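Long-range contacts in putative esterase (Sulfolobus solfataricus P2, PDB 2RAU), which is a putative lipase or esterase of the alpha/beta-hydrolase superfamily that probably hydrolyses ester bonds and binds calcium in the crystal: residues A[190-200]-A[277-285]; A[205-215]-A[269-278]. All coordinates share one frame; numbering follows the deposited sequence.

Contact 1. Residues A[190-200]-A[277-285]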
loop_
_atom_site.group_PDB
_atom_site.type_symbol
_atom_site.label_atom_id
_atom_site.label_comp_id
_atom_site.label_asym_id
_atom_site.label_seq_id
_atom_site.Cartn_x
_atom_site.Cartn_y
_atom_site.Cartn_z
ATOM N N TYR A 190 1.654 13.044 9.635
ATOM C CA TYR A 190 0.593 14.001 10.044
ATOM C C TYR A 190 0.570 14.190 11.602
ATOM O O TYR A 190 1.028 13.301 12.358
ATOM C CB TYR A 190 -0.801 13.519 9.567
ATOM C CG TYR A 190 -1.393 12.402 10.417
ATOM C CD1 TYR A 190 -0.913 11.095 10.315
ATOM C CD2 TYR A 190 -2.426 12.656 11.324
ATOM C CE1 TYR A 190 -1.442 10.074 11.098
ATOM C CE2 TYR A 190 -2.966 11.631 12.105
ATOM C CZ TYR A 190 -2.464 10.352 11.991
ATOM O OH TYR A 190 -2.977 9.334 12.763
ATOM N N THR A 191 0.057 15.342 12.073
ATOM C CA THR A 191 -0.280 15.541 13.519
ATOM C C THR A 191 -1.796 15.428 13.637
ATOM O O THR A 191 -2.515 16.197 12.993
ATOM C CB THR A 191 0.121 16.917 14.103
ATOM O OG1 THR A 191 1.547 16.994 14.219
ATOM C CG2 THR A 191 -0.505 17.119 15.504
ATOM N N PRO A 192 -2.291 14.474 14.444
ATOM C CA PRO A 192 -3.738 14.221 14.503
ATOM C C PRO A 192 -4.602 15.425 14.839
ATOM O O PRO A 192 -4.397 16.044 15.865
ATOM C CB PRO A 192 -3.862 13.182 15.606
ATOM C CG PRO A 192 -2.554 12.528 15.643
ATOM C CD PRO A 192 -1.550 13.564 15.327
ATOM N N GLU A 193 -5.561 15.747 13.977
ATOM C CA GLU A 193 -6.504 16.834 14.239
ATOM C C GLU A 193 -7.620 16.407 15.213
ATOM O O GLU A 193 -8.237 17.260 15.860
ATOM C CB GLU A 193 -7.140 17.316 12.933
ATOM C CG GLU A 193 -6.172 17.852 11.869
ATOM C CD GLU A 193 -6.919 18.210 10.551
ATOM O OE1 GLU A 193 -7.590 19.287 10.546
ATOM O OE2 GLU A 193 -6.835 17.423 9.535
ATOM N N VAL A 194 -7.899 15.099 15.282
ATOM C CA VAL A 194 -8.897 14.542 16.188
ATOM C C VAL A 194 -8.260 13.366 16.908
ATOM O O VAL A 194 -7.329 12.760 16.402
ATOM C CB VAL A 194 -10.205 14.097 15.454
ATOM C CG1 VAL A 194 -10.847 15.304 14.711
ATOM C CG2 VAL A 194 -9.912 12.971 14.508
ATOM N N ASN A 195 -8.756 13.072 18.102
ATOM C CA ASN A 195 -8.190 12.035 18.971
ATOM C C ASN A 195 -9.212 11.028 19.410
ATOM O O ASN A 195 -8.870 10.104 20.118
ATOM C CB ASN A 195 -7.542 12.680 20.217
ATOM C CG ASN A 195 -6.434 13.683 19.844
ATOM O OD1 ASN A 195 -5.388 13.295 19.303
ATOM N ND2 ASN A 195 -6.679 14.977 20.100
ATOM N N SER A 196 -10.466 11.207 18.994
ATOM C CA SER A 196 -11.534 10.251 19.297
ATOM C C SER A 196 -12.618 10.319 18.232
ATOM O O SER A 196 -12.631 11.242 17.419
ATOM C CB SER A 196 -12.150 10.564 20.663
ATOM O OG SER A 196 -12.875 11.784 20.630
ATOM N N ILE A 197 -13.515 9.339 18.230
ATOM C CA ILE A 197 -14.644 9.333 17.310
ATOM C C ILE A 197 -15.595 10.523 17.564
ATOM O O ILE A 197 -16.094 11.121 16.613
ATOM C CB ILE A 197 -15.478 8.035 17.399
ATOM C CG1 ILE A 197 -14.627 6.754 17.246
ATOM C CG2 ILE A 197 -16.620 8.072 16.385
ATOM C CD1 ILE A 197 -13.732 6.713 16.088
ATOM N N GLU A 198 -15.860 10.862 18.836
ATOM C CA GLU A 198 -16.765 11.969 19.179
ATOM C C GLU A 198 -16.230 13.296 18.626
ATOM O O GLU A 198 -16.973 14.119 18.083
ATOM C CB GLU A 198 -17.041 12.046 20.726
ATOM N N GLU A 199 -14.929 13.490 18.767
ATOM C CA GLU A 199 -14.245 14.694 18.315
ATOM C C GLU A 199 -14.288 14.811 16.782
ATOM O O GLU A 199 -14.394 15.898 16.224
ATOM C CB GLU A 199 -12.805 14.636 18.841
ATOM C CG GLU A 199 -11.936 15.844 18.567
ATOM C CD GLU A 199 -10.586 15.736 19.262
ATOM O OE1 GLU A 199 -10.409 14.784 20.062
ATOM O OE2 GLU A 199 -9.721 16.605 19.024
HETATM N N MSE A 200 -14.222 13.671 16.109
HETATM C CA MSE A 200 -14.316 13.616 14.644
HETATM C C MSE A 200 -15.658 14.238 14.175
HETATM O O MSE A 200 -15.718 15.122 13.311
HETATM C CB MSE A 200 -14.167 12.140 14.202
HETATM C CG MSE A 200 -13.968 11.943 12.779
HETATM SE SE MSE A 200 -13.935 10.086 12.268
HETATM C CE MSE A 200 -15.567 9.515 13.111
ATOM N N PRO A 277 -9.368 7.732 5.982
ATOM C CA PRO A 277 -10.257 7.923 7.105
ATOM C C PRO A 277 -9.565 7.889 8.452
ATOM O O PRO A 277 -8.707 7.024 8.732
ATOM C CB PRO A 277 -11.244 6.763 6.965
ATOM C CG PRO A 277 -10.412 5.674 6.329
ATOM C CD PRO A 277 -9.578 6.429 5.319
ATOM N N TYR A 278 -9.910 8.859 9.284
ATOM C CA TYR A 278 -9.490 8.845 10.694
ATOM C C TYR A 278 -9.962 7.617 11.473
ATOM O O TYR A 278 -9.317 7.210 12.437
ATOM C CB TYR A 278 -9.978 10.122 11.453
ATOM C CG TYR A 278 -8.904 11.199 11.553
ATOM C CD1 TYR A 278 -7.802 11.028 12.386
ATOM C CD2 TYR A 278 -9.000 12.390 10.844
ATOM C CE1 TYR A 278 -6.814 12.005 12.495
ATOM C CE2 TYR A 278 -8.012 13.347 10.932
ATOM C CZ TYR A 278 -6.921 13.147 11.772
ATOM O OH TYR A 278 -5.913 14.091 11.866
ATOM N N ARG A 279 -11.096 7.054 11.081
ATOM C CA ARG A 279 -11.740 6.022 11.866
ATOM C C ARG A 279 -10.780 4.826 12.137
ATOM O O ARG A 279 -10.707 4.293 13.257
ATOM C CB ARG A 279 -13.081 5.630 11.189
ATOM C CG ARG A 279 -13.905 4.536 11.864
ATOM C CD ARG A 279 -14.236 4.989 13.224
ATOM N NE ARG A 279 -15.241 4.182 13.906
ATOM C CZ ARG A 279 -16.495 4.574 14.137
ATOM N NH1 ARG A 279 -16.972 5.740 13.703
ATOM N NH2 ARG A 279 -17.293 3.781 14.816
ATOM N N LEU A 280 -9.998 4.441 11.142
ATOM C CA LEU A 280 -9.104 3.299 11.298
ATOM C C LEU A 280 -8.136 3.493 12.462
ATOM O O LEU A 280 -7.955 2.592 13.267
ATOM C CB LEU A 280 -8.352 3.035 9.989
ATOM C CG LEU A 280 -9.083 2.323 8.862
ATOM C CD1 LEU A 280 -8.329 2.496 7.595
ATOM C CD2 LEU A 280 -9.295 0.822 9.183
ATOM N N SER A 281 -7.551 4.682 12.574
ATOM C CA SER A 281 -6.584 4.955 13.624
ATOM C C SER A 281 -7.268 5.232 14.955
ATOM O O SER A 281 -6.691 4.994 16.015
ATOM C CB SER A 281 -5.645 6.107 13.224
ATOM O OG SER A 281 -6.324 7.322 13.022
ATOM N N LEU A 282 -8.514 5.700 14.909
ATOM C CA LEU A 282 -9.245 5.999 16.128
ATOM C C LEU A 282 -9.822 4.727 16.724
ATOM O O LEU A 282 -10.325 4.750 17.820
ATOM C CB LEU A 282 -10.338 7.029 15.869
ATOM C CG LEU A 282 -9.893 8.421 15.414
ATOM C CD1 LEU A 282 -11.120 9.269 15.128
ATOM C CD2 LEU A 282 -9.013 9.089 16.419
ATOM N N GLU A 283 -9.753 3.616 15.996
ATOM C CA GLU A 283 -10.101 2.290 16.538
ATOM C C GLU A 283 -8.862 1.515 17.054
ATOM O O GLU A 283 -8.774 0.293 16.965
ATOM C CB GLU A 283 -10.833 1.473 15.488
ATOM C CG GLU A 283 -12.223 1.952 15.234
ATOM C CD GLU A 283 -12.922 1.118 14.174
ATOM O OE1 GLU A 283 -12.258 0.325 13.488
ATOM O OE2 GLU A 283 -14.132 1.269 14.016
ATOM N N ARG A 284 -7.894 2.260 17.583
ATOM C CA ARG A 284 -6.742 1.692 18.277
ATOM C C ARG A 284 -7.241 0.816 19.447
ATOM O O ARG A 284 -6.552 -0.110 19.871
ATOM C CB ARG A 284 -5.856 2.831 18.808
ATOM C CG ARG A 284 -6.546 3.681 19.902
ATOM C CD ARG A 284 -5.666 4.794 20.443
ATOM N NE ARG A 284 -5.566 5.953 19.546
ATOM C CZ ARG A 284 -6.497 6.908 19.409
ATOM N NH1 ARG A 284 -7.656 6.855 20.080
ATOM N NH2 ARG A 284 -6.277 7.920 18.572
ATOM N N ASP A 285 -8.437 1.140 19.961
ATOM C CA ASP A 285 -9.106 0.381 21.034
ATOM C C ASP A 285 -9.260 -1.108 20.724
ATOM O O ASP A 285 -8.979 -1.944 21.582
ATOM C CB ASP A 285 -10.505 0.958 21.297
HETATM O O HOH W 1 -5.001 9.255 14.263
HETATM O O HOH W 2 -5.437 15.415 9.733
#
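This is a loop-to-helix contact near the protein surface, in which Y278, R279 and L282 of helix 278-282 meet the loop 190-196 and the start of helix 197-203. Y278 carries the polar part. Its OH accepts from the backbone N of E193 at 2.7 Å, and the bond is nearly straight (168°). Water 2 links the same OH to E193 OE2, so the phenol oxygen is held from two directions. V194 CG2 stands over the centre of one ring face, 3.6 Å from the centroid, a CH-pi contact. With chi1 at -59°, V194 CG1 turns anti to its carbonyl carbon, which leaves CG2 between the backbone N and the carbonyl carbon, facing the ring. P192 CA meets the ring at its edge. Y190 approaches the ring obliquely, and water 1 joins its OH to S281 OG. At the other end, I197 CG1 and CD1 lie over one face of the R279 guanidinium. I197 CD1 also presses on L282 CB at 3.4 Å, a tight fit. L282 CD1 reaches S196 O and the selenium of M200. R279 NE forms a salt bridge with E283 OE2 at 3.1 Å. L280 of the same short helix packs on W123 and W126 of helix 123-141. The contact belongs to the long excursion between strands 170-176 and 297-302, the place where alpha/beta hydrolases commonly carry a cap.

Contact 2. Residues A[205-215]-A[269-278]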
loop_
_atom_site.group_PDB
_atom_site.type_symbol
_atom_site.label_atom_id
_atom_site.label_comp_id
_atom_site.label_asym_id
_atom_site.label_seq_id
_atom_site.Cartn_x
_atom_site.Cartn_y
_atom_site.Cartn_z
ATOM N N ILE A 205 -14.156 16.602 11.072
ATOM C CA ILE A 205 -12.882 16.294 10.423
ATOM C C ILE A 205 -12.844 14.792 10.389
ATOM O O ILE A 205 -12.716 14.175 11.440
ATOM C CB ILE A 205 -11.646 16.809 11.239
ATOM C CG1 ILE A 205 -11.712 18.337 11.418
ATOM C CG2 ILE A 205 -10.323 16.416 10.556
ATOM C CD1 ILE A 205 -10.690 18.870 12.395
ATOM N N TYR A 206 -13.004 14.217 9.197
ATOM C CA TYR A 206 -13.187 12.790 9.039
ATOM C C TYR A 206 -12.034 12.092 8.411
ATOM O O TYR A 206 -11.947 10.865 8.537
ATOM C CB TYR A 206 -14.477 12.484 8.247
ATOM C CG TYR A 206 -15.728 12.953 8.925
ATOM C CD1 TYR A 206 -16.336 12.167 9.919
ATOM C CD2 TYR A 206 -16.317 14.171 8.600
ATOM C CE1 TYR A 206 -17.465 12.572 10.548
ATOM C CE2 TYR A 206 -17.442 14.598 9.271
ATOM C CZ TYR A 206 -18.001 13.798 10.224
ATOM O OH TYR A 206 -19.134 14.198 10.837
ATOM N N VAL A 207 -11.133 12.858 7.789
ATOM C CA VAL A 207 -10.047 12.321 6.994
ATOM C C VAL A 207 -8.713 13.011 7.286
ATOM O O VAL A 207 -8.688 14.139 7.768
ATOM C CB VAL A 207 -10.340 12.421 5.480
ATOM C CG1 VAL A 207 -11.537 11.534 5.056
ATOM C CG2 VAL A 207 -10.520 13.896 5.045
ATOM N N ILE A 208 -7.624 12.302 6.984
ATOM C CA ILE A 208 -6.263 12.794 7.039
ATOM C C ILE A 208 -5.856 13.023 5.562
ATOM O O ILE A 208 -5.921 12.103 4.757
ATOM C CB ILE A 208 -5.262 11.756 7.629
ATOM C CG1 ILE A 208 -5.789 11.168 8.947
ATOM C CG2 ILE A 208 -3.837 12.397 7.756
ATOM C CD1 ILE A 208 -5.191 9.796 9.301
ATOM N N PRO A 209 -5.475 14.244 5.205
ATOM C CA PRO A 209 -5.067 14.494 3.847
ATOM C C PRO A 209 -3.605 14.079 3.588
ATOM O O PRO A 209 -2.724 14.222 4.436
ATOM C CB PRO A 209 -5.192 16.001 3.732
ATOM C CG PRO A 209 -4.870 16.458 5.124
ATOM C CD PRO A 209 -5.474 15.476 6.009
ATOM N N SER A 210 -3.361 13.600 2.391
ATOM C CA SER A 210 -2.035 13.267 1.958
ATOM C C SER A 210 -1.267 14.545 1.647
ATOM O O SER A 210 -1.852 15.514 1.232
ATOM C CB SER A 210 -2.132 12.442 0.673
ATOM O OG SER A 210 -0.860 12.161 0.134
ATOM N N ARG A 211 0.051 14.515 1.827
ATOM C CA ARG A 211 0.935 15.615 1.385
ATOM C C ARG A 211 1.350 15.432 -0.086
ATOM O O ARG A 211 1.995 16.294 -0.660
ATOM C CB ARG A 211 2.116 15.793 2.347
ATOM C CG ARG A 211 1.617 16.514 3.665
ATOM C CD ARG A 211 2.717 17.088 4.609
ATOM N NE ARG A 211 3.450 18.240 4.073
ATOM C CZ ARG A 211 2.934 19.456 3.903
ATOM N NH1 ARG A 211 1.654 19.703 4.184
ATOM N NH2 ARG A 211 3.696 20.436 3.422
ATOM N N GLY A 212 0.937 14.312 -0.678
ATOM C CA GLY A 212 1.013 14.074 -2.111
ATOM C C GLY A 212 -0.427 14.011 -2.653
ATOM O O GLY A 212 -1.326 14.669 -2.144
ATOM N N GLY A 213 -0.629 13.261 -3.698
ATOM C CA GLY A 213 -1.983 13.095 -4.250
ATOM C C GLY A 213 -2.423 14.231 -5.135
ATOM O O GLY A 213 -1.649 15.150 -5.451
ATOM N N PRO A 214 -3.676 14.175 -5.586
ATOM C CA PRO A 214 -4.072 15.109 -6.616
ATOM C C PRO A 214 -4.137 16.551 -6.163
ATOM O O PRO A 214 -4.202 17.434 -7.002
ATOM C CB PRO A 214 -5.461 14.630 -7.017
ATOM C CG PRO A 214 -5.849 13.663 -6.111
ATOM C CD PRO A 214 -4.767 13.247 -5.229
ATOM N N ASN A 215 -4.178 16.776 -4.860
ATOM C CA ASN A 215 -4.278 18.144 -4.340
ATOM C C ASN A 215 -2.907 18.821 -4.083
ATOM O O ASN A 215 -2.844 20.004 -3.705
ATOM C CB ASN A 215 -5.141 18.193 -3.077
ATOM C CG ASN A 215 -6.617 17.964 -3.348
ATOM O OD1 ASN A 215 -7.150 18.349 -4.384
ATOM N ND2 ASN A 215 -7.292 17.391 -2.372
ATOM N N LEU A 269 4.531 9.849 -4.567
ATOM C CA LEU A 269 3.838 10.898 -3.830
ATOM C C LEU A 269 2.700 11.461 -4.672
ATOM O O LEU A 269 1.610 11.695 -4.177
ATOM C CB LEU A 269 4.823 11.989 -3.417
ATOM C CG LEU A 269 5.458 11.845 -2.009
ATOM C CD1 LEU A 269 4.424 12.155 -0.970
ATOM C CD2 LEU A 269 6.136 10.496 -1.752
ATOM N N ALA A 270 2.984 11.672 -5.950
ATOM C CA ALA A 270 2.019 12.277 -6.855
ATOM C C ALA A 270 0.741 11.427 -7.027
ATOM O O ALA A 270 -0.335 11.987 -7.260
ATOM C CB ALA A 270 2.652 12.549 -8.202
ATOM N N SER A 271 0.880 10.107 -6.998
ATOM C CA SER A 271 -0.186 9.190 -7.336
ATOM C C SER A 271 -1.018 8.665 -6.161
ATOM O O SER A 271 -1.887 7.824 -6.350
ATOM C CB SER A 271 0.371 8.023 -8.166
ATOM O OG SER A 271 1.393 7.306 -7.509
ATOM N N PHE A 272 -0.743 9.140 -4.964
ATOM C CA PHE A 272 -1.563 8.798 -3.813
ATOM C C PHE A 272 -3.026 9.259 -3.982
ATOM O O PHE A 272 -3.301 10.193 -4.698
ATOM C CB PHE A 272 -1.034 9.479 -2.549
ATOM C CG PHE A 272 0.168 8.772 -1.888
ATOM C CD1 PHE A 272 0.238 7.407 -1.800
ATOM C CD2 PHE A 272 1.181 9.518 -1.348
ATOM C CE1 PHE A 272 1.301 6.788 -1.187
ATOM C CE2 PHE A 272 2.250 8.896 -0.709
ATOM C CZ PHE A 272 2.304 7.533 -0.656
ATOM N N ASP A 273 -3.941 8.584 -3.263
ATOM C CA ASP A 273 -5.283 9.088 -3.014
ATOM C C ASP A 273 -5.197 10.331 -2.110
ATOM O O ASP A 273 -4.268 10.488 -1.355
ATOM C CB ASP A 273 -6.153 8.035 -2.321
ATOM C CG ASP A 273 -6.542 6.874 -3.234
ATOM O OD1 ASP A 273 -6.872 7.134 -4.411
ATOM O OD2 ASP A 273 -6.673 5.731 -2.710
ATOM N N PRO A 274 -6.178 11.236 -2.203
ATOM C CA PRO A 274 -6.104 12.463 -1.411
ATOM C C PRO A 274 -6.326 12.337 0.092
ATOM O O PRO A 274 -5.867 13.170 0.855
ATOM C CB PRO A 274 -7.235 13.320 -2.014
ATOM C CG PRO A 274 -8.164 12.315 -2.666
ATOM C CD PRO A 274 -7.311 11.224 -3.138
ATOM N N TYR A 275 -7.115 11.349 0.491
ATOM C CA TYR A 275 -7.620 11.247 1.856
ATOM C C TYR A 275 -7.671 9.841 2.397
ATOM O O TYR A 275 -7.862 8.870 1.660
ATOM C CB TYR A 275 -9.031 11.806 1.933
ATOM C CG TYR A 275 -9.227 13.233 1.446
ATOM C CD1 TYR A 275 -8.600 14.292 2.105
ATOM C CD2 TYR A 275 -10.102 13.531 0.409
ATOM C CE1 TYR A 275 -8.795 15.616 1.691
ATOM C CE2 TYR A 275 -10.334 14.837 0.025
ATOM C CZ TYR A 275 -9.675 15.869 0.683
ATOM O OH TYR A 275 -9.873 17.179 0.343
ATOM N N TRP A 276 -7.566 9.762 3.719
ATOM C CA TRP A 276 -7.583 8.507 4.455
ATOM C C TRP A 276 -8.480 8.699 5.677
ATOM O O TRP A 276 -8.388 9.698 6.314
ATOM C CB TRP A 276 -6.185 8.153 4.921
ATOM C CG TRP A 276 -6.029 6.793 5.468
ATOM C CD1 TRP A 276 -5.903 6.437 6.791
ATOM C CD2 TRP A 276 -5.967 5.568 4.720
ATOM N NE1 TRP A 276 -5.769 5.059 6.899
ATOM C CE2 TRP A 276 -5.804 4.510 5.643
ATOM C CE3 TRP A 276 -6.019 5.259 3.366
ATOM C CZ2 TRP A 276 -5.683 3.174 5.239
ATOM C CZ3 TRP A 276 -5.883 3.944 2.979
ATOM C CH2 TRP A 276 -5.711 2.917 3.906
ATOM N N PRO A 277 -9.368 7.732 5.982
ATOM C CA PRO A 277 -10.257 7.923 7.105
ATOM C C PRO A 277 -9.565 7.889 8.452
ATOM O O PRO A 277 -8.707 7.024 8.732
ATOM C CB PRO A 277 -11.244 6.763 6.965
ATOM C CG PRO A 277 -10.412 5.674 6.329
ATOM C CD PRO A 277 -9.578 6.429 5.319
ATOM N N TYR A 278 -9.910 8.859 9.284
ATOM C CA TYR A 278 -9.490 8.845 10.694
ATOM C C TYR A 278 -9.962 7.617 11.473
ATOM O O TYR A 278 -9.317 7.210 12.437
ATOM C CB TYR A 278 -9.978 10.122 11.453
ATOM C CG TYR A 278 -8.904 11.199 11.553
ATOM C CD1 TYR A 278 -7.802 11.028 12.386
ATOM C CD2 TYR A 278 -9.000 12.390 10.844
ATOM C CE1 TYR A 278 -6.814 12.005 12.495
ATOM C CE2 TYR A 278 -8.012 13.347 10.932
ATOM C CZ TYR A 278 -6.921 13.147 11.772
ATOM O OH TYR A 278 -5.913 14.091 11.866
HETATM O O HOH W 3 -0.223 14.843 -8.102
#
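Y278 meets residues 205-208 along its whole side chain, just past strand 275-277. Its CB lies 3.6 Å from Y206 O, which also accepts from Y278 N. Beyond CG, CD2 and CE2 run beside V207 O, with CE2 at 3.3 Å. I205 CG2 touches CE2 too. CZ lies 3.6 Å from I208 CG1, which sits over the ring centre on the face opposite V194. The I208 chi1 of -49° sets CG1 beside its own backbone N, over the ring. At the tip, OH is bonded to E193 N. With an alanine here, E193 N would probably lose its acceptor and a gap open between I208 and V194. The strands are joined by I208 N to W276 O (2.8 Å) and W276 N to I208 O; just beyond them, S210 N donates to P274 O. V207 CG2 packs on Y275 CD1. G213 N donates to L269 O at 2.8 Å, and a CB on G212 would collide with that oxygen. S210 OG accepts from G212 N and forms an ST turn. W276 packs edge-to-face on F153, close to a probable nucleophile elbow. The pairing is a two-stranded antiparallel ribbon, V207-P209 with Y275-P277.

From the N terminus, the chain passes through the strands of the main sheet up to 170-176 before it reaches either contact. Segment 190-200 comes first and 205-215 follows after the end of helix 197-203, with M200 O probably bonded to I205 N. The chain then makes helices 218-224, 238-248 and 262-270. Segment 269-278 returns to 205-215, so contact 2 closes the inner loop. Segment 277-285 returns to 190-200, so contact 1 closes the outer one. The loops nest and do not cross. P277 and Y278 belong to both contacts. Together the contacts tie helix 197-203, the two-stranded sheet and helix 278-282 into one unit before the chain re-enters the main sheet at 297-302.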